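Local coordinates for protein thiosulfate sulfurtransferase RDL2, mitochondrial (Saccharomyces cerevisiae, PDB 6K6R) that catalyses the transfer of sulfane sulfur from thiosulfate to cyanide, giving thiocyanate and sulfite, as a mitochondrial single-domain rhodanese, at residues Thr114-Ala119 with Thr127-Gly132; Asp36-Leu41 with Lys49-Val54; Ile69-Asn74 with Gly78-Pro83; Lys85-Val90 with Ala94-Asp99. All coordinates share one frame; numbering follows the deposited sequence.

Contact 1 (Thr114-Ala119 with Thr127-Gly132); sequences TAEELA and TGIYPG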
loop_
_atom_site.group_PDB
_atom_site.type_symbol
_atom_site.label_atom_id
_atom_site.label_comp_id
_atom_site.label_asym_id
_atom_site.label_seq_id
_atom_site.Cartn_x
_atom_site.Cartn_y
_atom_site.Cartn_z
ATOM N N THR A 114 -4.660 -9.963 2.074
ATOM C CA THR A 114 -6.048 -9.811 1.649
ATOM C C THR A 114 -6.227 -8.579 0.771
ATOM O O THR A 114 -7.006 -8.602 -0.190
ATOM C CB THR A 114 -6.967 -9.737 2.868
ATOM O OG1 THR A 114 -6.582 -10.735 3.822
ATOM C CG2 THR A 114 -8.408 -9.972 2.459
ATOM N N ALA A 115 -5.516 -7.493 1.083
ATOM C CA ALA A 115 -5.655 -6.270 0.298
ATOM C C ALA A 115 -5.103 -6.445 -1.111
ATOM O O ALA A 115 -5.694 -5.953 -2.079
ATOM C CB ALA A 115 -4.958 -5.110 1.006
ATOM N N GLU A 116 -3.970 -7.140 -1.245
ATOM C CA GLU A 116 -3.414 -7.396 -2.571
ATOM C C GLU A 116 -4.357 -8.258 -3.401
ATOM O O GLU A 116 -4.570 -7.991 -4.591
ATOM C CB GLU A 116 -2.045 -8.066 -2.446
ATOM C CG GLU A 116 -1.252 -8.118 -3.746
ATOM C CD GLU A 116 -1.605 -9.321 -4.605
ATOM O OE1 GLU A 116 -2.050 -10.345 -4.044
ATOM O OE2 GLU A 116 -1.440 -9.240 -5.840
ATOM N N GLU A 117 -4.924 -9.302 -2.793
ATOM C CA GLU A 117 -5.871 -10.152 -3.507
ATOM C C GLU A 117 -7.106 -9.365 -3.927
ATOM O O GLU A 117 -7.643 -9.573 -5.021
ATOM C CB GLU A 117 -6.264 -11.343 -2.635
ATOM C CG GLU A 117 -6.600 -12.602 -3.413
ATOM C CD GLU A 117 -7.110 -13.714 -2.520
ATOM O OE1 GLU A 117 -6.865 -13.656 -1.296
ATOM O OE2 GLU A 117 -7.757 -14.647 -3.041
ATOM N N LEU A 118 -7.568 -8.453 -3.069
ATOM C CA LEU A 118 -8.710 -7.619 -3.428
ATOM C C LEU A 118 -8.350 -6.646 -4.544
ATOM O O LEU A 118 -9.179 -6.357 -5.413
ATOM C CB LEU A 118 -9.219 -6.871 -2.197
ATOM C CG LEU A 118 -10.014 -7.717 -1.202
ATOM C CD1 LEU A 118 -10.233 -6.961 0.097
ATOM C CD2 LEU A 118 -11.340 -8.149 -1.806
ATOM N N ALA A 119 -7.114 -6.136 -4.539
ATOM C CA ALA A 119 -6.682 -5.243 -5.610
ATOM C C ALA A 119 -6.715 -5.946 -6.960
ATOM O O ALA A 119 -7.181 -5.376 -7.954
ATOM C CB ALA A 119 -5.279 -4.710 -5.317
ATOM N N THR A 127 0.979 -5.613 -8.961
ATOM C CA THR A 127 0.997 -5.479 -7.511
ATOM C C THR A 127 2.333 -5.944 -6.946
ATOM O O THR A 127 3.083 -6.688 -7.583
ATOM C CB THR A 127 -0.135 -6.282 -6.843
ATOM O OG1 THR A 127 0.110 -7.685 -7.004
ATOM C CG2 THR A 127 -1.488 -5.931 -7.446
ATOM N N GLY A 128 2.612 -5.488 -5.720
ATOM C CA GLY A 128 3.777 -5.934 -4.986
ATOM C C GLY A 128 3.458 -6.028 -3.507
ATOM O O GLY A 128 2.394 -5.601 -3.055
ATOM N N ILE A 129 4.398 -6.600 -2.756
ATOM C CA ILE A 129 4.228 -6.793 -1.318
ATOM C C ILE A 129 5.567 -6.588 -0.623
ATOM O O ILE A 129 6.587 -7.141 -1.047
ATOM C CB ILE A 129 3.666 -8.190 -0.982
ATOM C CG1 ILE A 129 4.511 -9.285 -1.638
ATOM C CG2 ILE A 129 2.206 -8.302 -1.404
ATOM C CD1 ILE A 129 4.409 -10.629 -0.948
ATOM N N TYR A 130 5.561 -5.790 0.446
ATOM C CA TYR A 130 6.695 -5.712 1.352
ATOM C C TYR A 130 6.371 -6.547 2.580
ATOM O O TYR A 130 5.534 -6.129 3.396
ATOM C CB TYR A 130 6.989 -4.266 1.748
ATOM C CG TYR A 130 7.987 -4.138 2.878
ATOM C CD1 TYR A 130 9.216 -4.785 2.824
ATOM C CD2 TYR A 130 7.700 -3.374 4.003
ATOM C CE1 TYR A 130 10.131 -4.674 3.855
ATOM C CE2 TYR A 130 8.609 -3.256 5.039
ATOM C CZ TYR A 130 9.822 -3.909 4.959
ATOM O OH TYR A 130 10.731 -3.797 5.987
ATOM N N PRO A 131 6.984 -7.720 2.756
ATOM C CA PRO A 131 6.579 -8.606 3.861
ATOM C C PRO A 131 6.819 -8.026 5.243
ATOM O O PRO A 131 6.203 -8.497 6.207
ATOM C CB PRO A 131 7.431 -9.864 3.633
ATOM C CG PRO A 131 7.858 -9.794 2.202
ATOM C CD PRO A 131 8.005 -8.338 1.896
ATOM N N GLY A 132 7.689 -7.030 5.377
ATOM C CA GLY A 132 7.986 -6.493 6.693
ATOM C C GLY A 132 6.834 -5.668 7.239
ATOM O O GLY A 132 6.152 -4.946 6.507
#

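Contact 2 (Asp36-Leu41 with Lys49-Val54); sequences DQVRNL and KLLVDV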
loop_
_atom_site.group_PDB
_atom_site.type_symbol
_atom_site.label_atom_id
_atom_site.label_comp_id
_atom_site.label_asym_id
_atom_site.label_seq_id
_atom_site.Cartn_x
_atom_site.Cartn_y
_atom_site.Cartn_z
ATOM N N ASP A 36 15.440 -2.395 1.573
ATOM C CA ASP A 36 16.183 -1.433 0.765
ATOM C C ASP A 36 15.371 -0.966 -0.437
ATOM O O ASP A 36 15.406 0.217 -0.793
ATOM C CB ASP A 36 17.509 -2.043 0.313
ATOM C CG ASP A 36 18.585 -1.954 1.377
ATOM O OD1 ASP A 36 18.511 -1.038 2.223
ATOM O OD2 ASP A 36 19.500 -2.802 1.369
ATOM N N GLN A 37 14.635 -1.880 -1.076
ATOM C CA GLN A 37 13.803 -1.490 -2.209
ATOM C C GLN A 37 12.689 -0.545 -1.784
ATOM O O GLN A 37 12.301 0.344 -2.552
ATOM C CB GLN A 37 13.219 -2.731 -2.884
ATOM C CG GLN A 37 14.260 -3.657 -3.484
ATOM C CD GLN A 37 13.665 -4.969 -3.951
ATOM O OE1 GLN A 37 13.257 -5.802 -3.143
ATOM N NE2 GLN A 37 13.611 -5.159 -5.264
ATOM N N VAL A 38 12.161 -0.720 -0.573
ATOM C CA VAL A 38 11.152 0.199 -0.060
ATOM C C VAL A 38 11.798 1.501 0.397
ATOM O O VAL A 38 11.239 2.586 0.203
ATOM C CB VAL A 38 10.352 -0.473 1.071
ATOM C CG1 VAL A 38 9.350 0.494 1.662
ATOM C CG2 VAL A 38 9.642 -1.712 0.549
ATOM N N ARG A 39 12.985 1.418 1.004
ATOM C CA ARG A 39 13.706 2.627 1.389
ATOM C C ARG A 39 14.087 3.452 0.167
ATOM O O ARG A 39 14.065 4.688 0.209
ATOM C CB ARG A 39 14.950 2.261 2.201
ATOM C CG ARG A 39 15.806 3.452 2.604
ATOM C CD ARG A 39 17.237 3.029 2.903
ATOM N NE ARG A 39 17.572 3.195 4.315
ATOM C CZ ARG A 39 18.420 2.414 4.977
ATOM N NH1 ARG A 39 19.021 1.409 4.356
ATOM N NH2 ARG A 39 18.666 2.638 6.261
ATOM N N ASN A 40 14.436 2.784 -0.936
ATOM C CA ASN A 40 14.734 3.505 -2.170
ATOM C C ASN A 40 13.484 4.166 -2.735
ATOM O O ASN A 40 13.544 5.295 -3.234
ATOM C CB ASN A 40 15.346 2.554 -3.200
ATOM C CG ASN A 40 16.757 2.135 -2.841
ATOM O OD1 ASN A 40 17.448 2.818 -2.084
ATOM N ND2 ASN A 40 17.195 1.005 -3.385
ATOM N N LEU A 41 12.341 3.479 -2.661
ATOM C CA LEU A 41 11.103 4.041 -3.188
ATOM C C LEU A 41 10.620 5.222 -2.358
ATOM O O LEU A 41 10.018 6.156 -2.902
ATOM C CB LEU A 41 10.024 2.960 -3.251
ATOM C CG LEU A 41 9.829 2.293 -4.613
ATOM C CD1 LEU A 41 8.574 1.439 -4.610
ATOM C CD2 LEU A 41 9.770 3.336 -5.717
ATOM N N LYS A 49 4.791 3.423 -9.350
ATOM C CA LYS A 49 4.506 2.578 -8.201
ATOM C C LYS A 49 3.886 3.398 -7.079
ATOM O O LYS A 49 4.056 4.618 -7.001
ATOM C CB LYS A 49 5.780 1.880 -7.701
ATOM C CG LYS A 49 6.719 1.454 -8.820
ATOM C CD LYS A 49 7.870 0.608 -8.303
ATOM C CE LYS A 49 8.738 0.114 -9.450
ATOM N NZ LYS A 49 9.744 -0.888 -9.001
ATOM N N LEU A 50 3.159 2.704 -6.205
ATOM C CA LEU A 50 2.510 3.316 -5.054
ATOM C C LEU A 50 2.619 2.374 -3.866
ATOM O O LEU A 50 2.251 1.200 -3.968
ATOM C CB LEU A 50 1.035 3.624 -5.340
ATOM C CG LEU A 50 0.720 4.841 -6.211
ATOM C CD1 LEU A 50 -0.615 4.656 -6.909
ATOM C CD2 LEU A 50 0.719 6.112 -5.377
ATOM N N LEU A 51 3.121 2.887 -2.747
ATOM C CA LEU A 51 3.203 2.120 -1.511
ATOM C C LEU A 51 1.899 2.293 -0.740
ATOM O O LEU A 51 1.553 3.408 -0.336
ATOM C CB LEU A 51 4.400 2.568 -0.675
ATOM C CG LEU A 51 5.765 2.317 -1.319
ATOM C CD1 LEU A 51 6.775 3.365 -0.883
ATOM C CD2 LEU A 51 6.262 0.918 -0.991
ATOM N N VAL A 52 1.176 1.193 -0.539
ATOM C CA VAL A 52 -0.161 1.216 0.043
ATOM C C VAL A 52 -0.079 0.707 1.476
ATOM O O VAL A 52 0.323 -0.438 1.717
ATOM C CB VAL A 52 -1.150 0.376 -0.778
ATOM C CG1 VAL A 52 -2.494 0.298 -0.069
ATOM C CG2 VAL A 52 -1.311 0.962 -2.172
ATOM N N ASP A 53 -0.465 1.558 2.424
ATOM C CA ASP A 53 -0.575 1.176 3.827
ATOM C C ASP A 53 -2.006 0.722 4.091
ATOM O O ASP A 53 -2.954 1.489 3.884
ATOM C CB ASP A 53 -0.197 2.345 4.737
ATOM C CG ASP A 53 -0.016 1.933 6.191
ATOM O OD1 ASP A 53 -0.559 0.886 6.603
ATOM O OD2 ASP A 53 0.677 2.665 6.927
ATOM N N VAL A 54 -2.162 -0.522 4.547
ATOM C CA VAL A 54 -3.484 -1.104 4.749
ATOM C C VAL A 54 -3.900 -1.114 6.211
ATOM O O VAL A 54 -4.969 -1.648 6.537
ATOM C CB VAL A 54 -3.553 -2.527 4.161
ATOM C CG1 VAL A 54 -3.159 -2.501 2.696
ATOM C CG2 VAL A 54 -2.655 -3.469 4.944
#

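Contact 3 (Ile69-Asn74 with Gly78-Pro83); sequences INIPVN and GALGLP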
loop_
_atom_site.group_PDB
_atom_site.type_symbol
_atom_site.label_atom_id
_atom_site.label_comp_id
_atom_site.label_asym_id
_atom_site.label_seq_id
_atom_site.Cartn_x
_atom_site.Cartn_y
_atom_site.Cartn_z
ATOM N N ILE A 69 0.020 5.898 0.684
ATOM C CA ILE A 69 -1.412 6.165 0.733
ATOM C C ILE A 69 -2.042 5.134 1.657
ATOM O O ILE A 69 -1.602 3.979 1.704
ATOM C CB ILE A 69 -2.056 6.129 -0.668
ATOM C CG1 ILE A 69 -1.874 4.757 -1.319
ATOM C CG2 ILE A 69 -1.473 7.224 -1.551
ATOM C CD1 ILE A 69 -2.691 4.567 -2.583
ATOM N N ASN A 70 -3.059 5.554 2.408
ATOM C CA ASN A 70 -3.700 4.703 3.404
ATOM C C ASN A 70 -5.019 4.191 2.840
ATOM O O ASN A 70 -5.948 4.971 2.605
ATOM C CB ASN A 70 -3.919 5.463 4.711
ATOM C CG ASN A 70 -4.549 4.599 5.791
ATOM O OD1 ASN A 70 -5.243 5.100 6.673
ATOM N ND2 ASN A 70 -4.302 3.294 5.728
ATOM N N ILE A 71 -5.093 2.884 2.614
ATOM C CA ILE A 71 -6.333 2.224 2.216
ATOM C C ILE A 71 -6.588 1.095 3.207
ATOM O O ILE A 71 -6.073 -0.017 3.025
ATOM C CB ILE A 71 -6.261 1.711 0.769
ATOM C CG1 ILE A 71 -5.961 2.864 -0.193
ATOM C CG2 ILE A 71 -7.561 1.029 0.378
ATOM C CD1 ILE A 71 -6.052 2.480 -1.655
ATOM N N PRO A 72 -7.360 1.334 4.268
ATOM C CA PRO A 72 -7.516 0.313 5.313
ATOM C C PRO A 72 -8.347 -0.862 4.817
ATOM O O PRO A 72 -9.467 -0.690 4.331
ATOM C CB PRO A 72 -8.214 1.069 6.449
ATOM C CG PRO A 72 -8.935 2.186 5.775
ATOM C CD PRO A 72 -8.149 2.547 4.543
ATOM N N VAL A 73 -7.786 -2.064 4.948
ATOM C CA VAL A 73 -8.439 -3.254 4.413
ATOM C C VAL A 73 -9.569 -3.715 5.328
ATOM O O VAL A 73 -10.624 -4.151 4.854
ATOM C CB VAL A 73 -7.397 -4.365 4.173
ATOM C CG1 VAL A 73 -6.556 -4.598 5.421
ATOM C CG2 VAL A 73 -8.070 -5.652 3.722
ATOM N N ASN A 74 -9.378 -3.619 6.646
ATOM C CA ASN A 74 -10.430 -4.018 7.577
ATOM C C ASN A 74 -11.641 -3.101 7.464
ATOM O O ASN A 74 -12.784 -3.569 7.402
ATOM C CB ASN A 74 -9.895 -4.021 9.010
ATOM C CG ASN A 74 -9.050 -5.240 9.317
ATOM O OD1 ASN A 74 -9.099 -6.241 8.603
ATOM N ND2 ASN A 74 -8.267 -5.161 10.386
ATOM N N GLY A 78 -13.612 -3.053 0.078
ATOM C CA GLY A 78 -14.014 -2.780 -1.288
ATOM C C GLY A 78 -13.615 -1.395 -1.757
ATOM O O GLY A 78 -14.203 -0.862 -2.702
ATOM N N ALA A 79 -12.606 -0.809 -1.107
ATOM C CA ALA A 79 -12.198 0.556 -1.428
ATOM C C ALA A 79 -11.740 0.677 -2.877
ATOM O O ALA A 79 -12.192 1.563 -3.611
ATOM C CB ALA A 79 -11.089 1.005 -0.477
ATOM N N LEU A 80 -10.842 -0.209 -3.309
ATOM C CA LEU A 80 -10.317 -0.143 -4.668
ATOM C C LEU A 80 -11.350 -0.510 -5.726
ATOM O O LEU A 80 -11.021 -0.488 -6.917
ATOM C CB LEU A 80 -9.088 -1.043 -4.799
ATOM C CG LEU A 80 -7.809 -0.452 -4.201
ATOM C CD1 LEU A 80 -6.701 -1.487 -4.149
ATOM C CD2 LEU A 80 -7.368 0.775 -4.986
ATOM N N GLY A 81 -12.573 -0.847 -5.327
ATOM C CA GLY A 81 -13.682 -1.016 -6.237
ATOM C C GLY A 81 -14.647 0.146 -6.260
ATOM O O GLY A 81 -15.659 0.080 -6.966
ATOM N N LEU A 82 -14.365 1.210 -5.512
ATOM C CA LEU A 82 -15.261 2.352 -5.453
ATOM C C LEU A 82 -15.204 3.144 -6.757
ATOM O O LEU A 82 -14.183 3.145 -7.449
ATOM C CB LEU A 82 -14.885 3.270 -4.292
ATOM C CG LEU A 82 -15.222 2.823 -2.870
ATOM C CD1 LEU A 82 -14.458 3.672 -1.868
ATOM C CD2 LEU A 82 -16.719 2.909 -2.620
ATOM N N PRO A 83 -16.292 3.821 -7.119
ATOM C CA PRO A 83 -16.221 4.772 -8.232
ATOM C C PRO A 83 -15.202 5.866 -7.949
ATOM O O PRO A 83 -14.884 6.177 -6.798
ATOM C CB PRO A 83 -17.646 5.329 -8.317
ATOM C CG PRO A 83 -18.497 4.245 -7.744
ATOM C CD PRO A 83 -17.674 3.627 -6.647
#

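Contact 4 (Lys85-Val90 with Ala94-Asp99); sequences KEFHKV and AKPPHD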
loop_
_atom_site.group_PDB
_atom_site.type_symbol
_atom_site.label_atom_id
_atom_site.label_comp_id
_atom_site.label_asym_id
_atom_site.label_seq_id
_atom_site.Cartn_x
_atom_site.Cartn_y
_atom_site.Cartn_z
ATOM N N LYS A 85 -14.990 9.238 -8.312
ATOM C CA LYS A 85 -15.299 10.440 -7.546
ATOM C C LYS A 85 -15.553 10.130 -6.075
ATOM O O LYS A 85 -15.107 10.880 -5.198
ATOM C CB LYS A 85 -16.505 11.153 -8.152
ATOM C CG LYS A 85 -16.813 12.473 -7.495
ATOM C CD LYS A 85 -18.309 12.612 -7.300
ATOM C CE LYS A 85 -19.027 12.787 -8.630
ATOM N NZ LYS A 85 -20.486 12.500 -8.496
ATOM N N GLU A 86 -16.274 9.047 -5.785
ATOM C CA GLU A 86 -16.525 8.691 -4.395
ATOM C C GLU A 86 -15.253 8.218 -3.702
ATOM O O GLU A 86 -15.098 8.420 -2.494
ATOM C CB GLU A 86 -17.615 7.620 -4.303
ATOM C CG GLU A 86 -18.293 7.574 -2.936
ATOM C CD GLU A 86 -18.925 6.228 -2.629
ATOM O OE1 GLU A 86 -18.912 5.816 -1.446
ATOM O OE2 GLU A 86 -19.444 5.585 -3.566
ATOM N N PHE A 87 -14.336 7.586 -4.442
ATOM C CA PHE A 87 -13.042 7.243 -3.862
ATOM C C PHE A 87 -12.311 8.495 -3.398
ATOM O O PHE A 87 -11.747 8.523 -2.297
ATOM C CB PHE A 87 -12.193 6.470 -4.874
ATOM C CG PHE A 87 -10.957 5.837 -4.283
ATOM C CD1 PHE A 87 -9.821 6.592 -4.034
ATOM C CD2 PHE A 87 -10.930 4.483 -3.986
ATOM C CE1 PHE A 87 -8.688 6.013 -3.497
ATOM C CE2 PHE A 87 -9.797 3.898 -3.448
ATOM C CZ PHE A 87 -8.676 4.664 -3.204
ATOM N N HIS A 88 -12.313 9.543 -4.224
ATOM C CA HIS A 88 -11.647 10.783 -3.845
ATOM C C HIS A 88 -12.360 11.475 -2.693
ATOM O O HIS A 88 -11.713 12.138 -1.878
ATOM C CB HIS A 88 -11.554 11.722 -5.046
ATOM C CG HIS A 88 -10.591 12.851 -4.851
ATOM N ND1 HIS A 88 -10.863 13.929 -4.036
ATOM C CD2 HIS A 88 -9.353 13.064 -5.355
ATOM C CE1 HIS A 88 -9.835 14.760 -4.052
ATOM N NE2 HIS A 88 -8.907 14.258 -4.845
ATOM N N LYS A 89 -13.683 11.337 -2.605
ATOM C CA LYS A 89 -14.407 11.965 -1.507
ATOM C C LYS A 89 -14.194 11.209 -0.201
ATOM O O LYS A 89 -14.117 11.818 0.872
ATOM C CB LYS A 89 -15.895 12.055 -1.842
ATOM C CG LYS A 89 -16.258 13.162 -2.830
ATOM C CD LYS A 89 -15.424 14.421 -2.614
ATOM C CE LYS A 89 -14.512 14.704 -3.801
ATOM N NZ LYS A 89 -13.620 15.869 -3.542
ATOM N N VAL A 90 -14.089 9.881 -0.272
ATOM C CA VAL A 90 -13.953 9.080 0.938
ATOM C C VAL A 90 -12.530 9.153 1.482
ATOM O O VAL A 90 -12.324 9.224 2.699
ATOM C CB VAL A 90 -14.387 7.629 0.660
ATOM C CG1 VAL A 90 -13.983 6.716 1.807
ATOM C CG2 VAL A 90 -15.890 7.560 0.436
ATOM N N ALA A 94 -6.579 10.704 -5.157
ATOM C CA ALA A 94 -7.081 10.142 -6.403
ATOM C C ALA A 94 -7.081 8.620 -6.353
ATOM O O ALA A 94 -6.157 7.997 -5.820
ATOM C CB ALA A 94 -6.239 10.627 -7.582
ATOM N N LYS A 95 -8.129 8.022 -6.906
ATOM C CA LYS A 95 -8.160 6.579 -7.079
ATOM C C LYS A 95 -7.054 6.181 -8.048
ATOM O O LYS A 95 -7.056 6.645 -9.199
ATOM C CB LYS A 95 -9.519 6.115 -7.598
ATOM C CG LYS A 95 -9.543 4.656 -8.032
ATOM C CD LYS A 95 -10.944 4.068 -7.953
ATOM C CE LYS A 95 -11.183 3.068 -9.073
ATOM N NZ LYS A 95 -12.018 1.918 -8.630
ATOM N N PRO A 96 -6.097 5.357 -7.633
ATOM C CA PRO A 96 -4.948 5.051 -8.491
ATOM C C PRO A 96 -5.387 4.411 -9.794
ATOM O O PRO A 96 -6.294 3.565 -9.807
ATOM C CB PRO A 96 -4.118 4.073 -7.643
ATOM C CG PRO A 96 -5.048 3.578 -6.580
ATOM C CD PRO A 96 -6.011 4.689 -6.324
ATOM N N PRO A 97 -4.784 4.806 -10.913
ATOM C CA PRO A 97 -5.065 4.119 -12.178
ATOM C C PRO A 97 -4.677 2.652 -12.090
ATOM O O PRO A 97 -3.782 2.266 -11.336
ATOM C CB PRO A 97 -4.197 4.870 -13.196
ATOM C CG PRO A 97 -3.919 6.197 -12.563
ATOM C CD PRO A 97 -3.872 5.949 -11.088
ATOM N N HIS A 98 -5.369 1.827 -12.877
ATOM C CA HIS A 98 -5.178 0.385 -12.794
ATOM C C HIS A 98 -3.853 -0.078 -13.384
ATOM O O HIS A 98 -3.533 -1.267 -13.283
ATOM C CB HIS A 98 -6.343 -0.327 -13.480
ATOM C CG HIS A 98 -7.660 -0.108 -12.802
ATOM N ND1 HIS A 98 -8.238 -1.048 -11.977
ATOM C CD2 HIS A 98 -8.504 0.951 -12.817
ATOM C CE1 HIS A 98 -9.386 -0.580 -11.518
ATOM N NE2 HIS A 98 -9.570 0.630 -12.013
ATOM N N ASP A 99 -3.077 0.821 -13.989
ATOM C CA ASP A 99 -1.741 0.477 -14.455
ATOM C C ASP A 99 -0.672 0.701 -13.396
ATOM O O ASP A 99 0.438 0.176 -13.536
ATOM C CB ASP A 99 -1.389 1.285 -15.710
ATOM C CG ASP A 99 -1.805 2.738 -15.604
ATOM O OD1 ASP A 99 -1.104 3.511 -14.915
ATOM O OD2 ASP A 99 -2.831 3.108 -16.210
#

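Contact 1 (Thr114-Ala119 with Thr127-Gly132)
The polar part of this contact is one hydrogen bond, given by the hydroxyl of Thr127 to the carboxylate of Glu116. OG1 of Thr127 lies 2.5 Å from OE2 of Glu116, so short that the exact length is doubtful. The two side chains cross at about a right angle. Glu116 reaches the strand by leaving the helix with CG anti to the backbone N (chi1 -168°) and then bending at chi2 (-85°), which folds the carboxylate back towards the start of strand 127-129. OE2 also forms a salt bridge with NE of Arg120, one turn further along the same helix, so this largely enclosed oxygen has both a neutral donor and a positive charge, which would probably favour the ionised form. If Glu116 were replaced, an alanine here is likely to leave the Thr127 hydroxyl and the Arg120 guanidinium without this shared acceptor and to open a gap beside Ile129. Helix 111-121 and strand 127-129 form the second half of a beta-alpha-beta crossover from strand 101-104 in the parallel sheet of the rhodanese fold. They run almost exactly antiparallel, at 175°, with their axes 9.3 Å apart. The apolar part is thinner. CG of Glu116 rests against CG2 of Ile129 at 4.2 Å and comes within 3.8 Å of CB of Thr127, using the aliphatic portion of the acid as packing. Ala119 CB faces the strand from the next turn. Pro30, just before strand 31-32, lies against Glu116, Thr127 and Ile129, and Phe104 against Ala115, Glu116 and Ala119.

Contact 2 (Asp36-Leu41 with Lys49-Val54)
Leu51 and Leu41 bury the most surface here, with Lys49 third. Leu51 points from strand 49-53 towards helix 35-43 and spreads its two methyls between two helix residues: CD1 meets CB of Leu41 at 4.0 Å, while CD2 meets CG1 of Val38 at 4.1 Å. The valine presents that methyl because its CG1 stands anti to the backbone N (chi1 177°). Leu41, one turn further on, touches a second strand residue with its tip: its CD1 lies 3.9 Å from CD of Lys49, the two side chains crossing at about a right angle. Lys49, extended beyond CG, passes across the end of the leucine and carries its amine on to a weak hydrogen bond with Tyr33 and a long, weak ion pair with Glu101. Helix and strand axes cross steeply, at -109° and 10.3 Å, on the face of the rhodanese sheet turned away from helix 111-121. Met65 adds to the apolar surroundings of Val38 and Leu51, and Ile103 of strand 101-104, adjacent in the sheet, backs Leu41 and Lys49. With no hydrogen bond between the segments, shape and burial hold the helix on the sheet, and the lysine contributes hydrocarbon here while its amine reaches past the leucine to weak polar partners.

Contact 3 (Ile69-Asn74 with Gly78-Pro83)
Ile71 packs on Ala79 and Leu80 where the chain of the rhodanese fold leaves edge strand 69-70 and turns through a short 3-10 segment before helix 84-91. The turn thus folds back over the residue that follows the strand. Its backbone is closed by bonds from Gly81 N to Gly78 O (3.1 Å) and from Leu82 N to Ala79 O (2.9 Å), and the next residue, Pro83, takes the N-cap position of the helix. Nothing polar links the two segments; the contact is made by aliphatic side chains, all three of them buried. Ile71 uses both its branches. With CG1 anti to its carbonyl carbon (chi1 -58°), its CG2 stands anti to the backbone N and is directed at Ala79, and the longer branch carries CD1 to Leu80. The Leu80 side chain crosses that of Ile71 at about a right angle; it starts off to one side, and its far end, CD2, comes up to the isoleucine. Ile71 also bonds through its backbone to Asp53, which keeps this residue tied to the sheet even though the strand has ended. Around the trio, Phe87 and Phe91 of helix 84-91 lie against Ile71 and Ala79 respectively, while Ala119 of helix 111-121 and Tyr124 lie against Leu80. The turn is therefore set among the sheet edge and two helices. Of the two methyl pairs, Ile71 CD1 and Leu80 CD2 are 4.0 Å apart, while Ile71 CG2 presses closer on Ala79 CB, at 3.6 Å.

Contact 4 (Lys85-Val90 with Ala94-Asp99)
Lys95 lies over one face of the Phe87 ring in a CH-pi contact: CB of the lysine is 4.0 Å from the ring centroid and 29° off the ring normal. The phenylalanine sends CG anti to its backbone N (chi1 -168°), which swings the ring from helix 84-91 towards the loop leading to strand 101-104. The lysine crosses it at about a right angle, and Lys95 CA is 3.5 Å from Phe87 CD1. Apolar packing continues to Pro96, whose CD lies 4.1 Å from Phe87 CZ. With an alanine in place of the phenylalanine, Lys95 and Pro96 would probably lose the ring they lie against, and a gap would be likely to open between helix and loop. Towards the surface the contact turns to van der Waals touching of a ring and the backbone, His88 CD2 approaching Ala94 N at 3.6 Å. Polar bonding is supplied from beyond the two segments: the Lys95 amine bonds to the carbonyl oxygens of Leu82 and Leu80, and Pro96 O to the Tyr124 hydroxyl. The loop, packed against helix 84-91, joins this helix of the rhodanese fold to strand 101-104. The chemistry divides one lysine in two: it serves as hydrocarbon on an aromatic face and as hydrogen-bond donor to two backbone carbonyls.

Contacts 1 and 3 are buried, whereas contacts 2 and 4 are only partly so, and contact 4 lies furthest from the chain centre. Contacts 1 and 2 each place a helix on the central sheet, on opposite faces, yet the first includes a hydroxyl-carboxylate bond, while the second has no hydrogen bond and is made by hydrocarbon, part of it from a lysine. Strands 49-53 and 69-70 are neighbours in the sheet, which joins contacts 2 and 3. Contact 4, about 9 Å from contact 3 between centres, meets it through its Phe87 ring and Lys95 amine. Ala115 packing on Val73 links contacts 1 and 3, while contacts 1 and 4 do not touch.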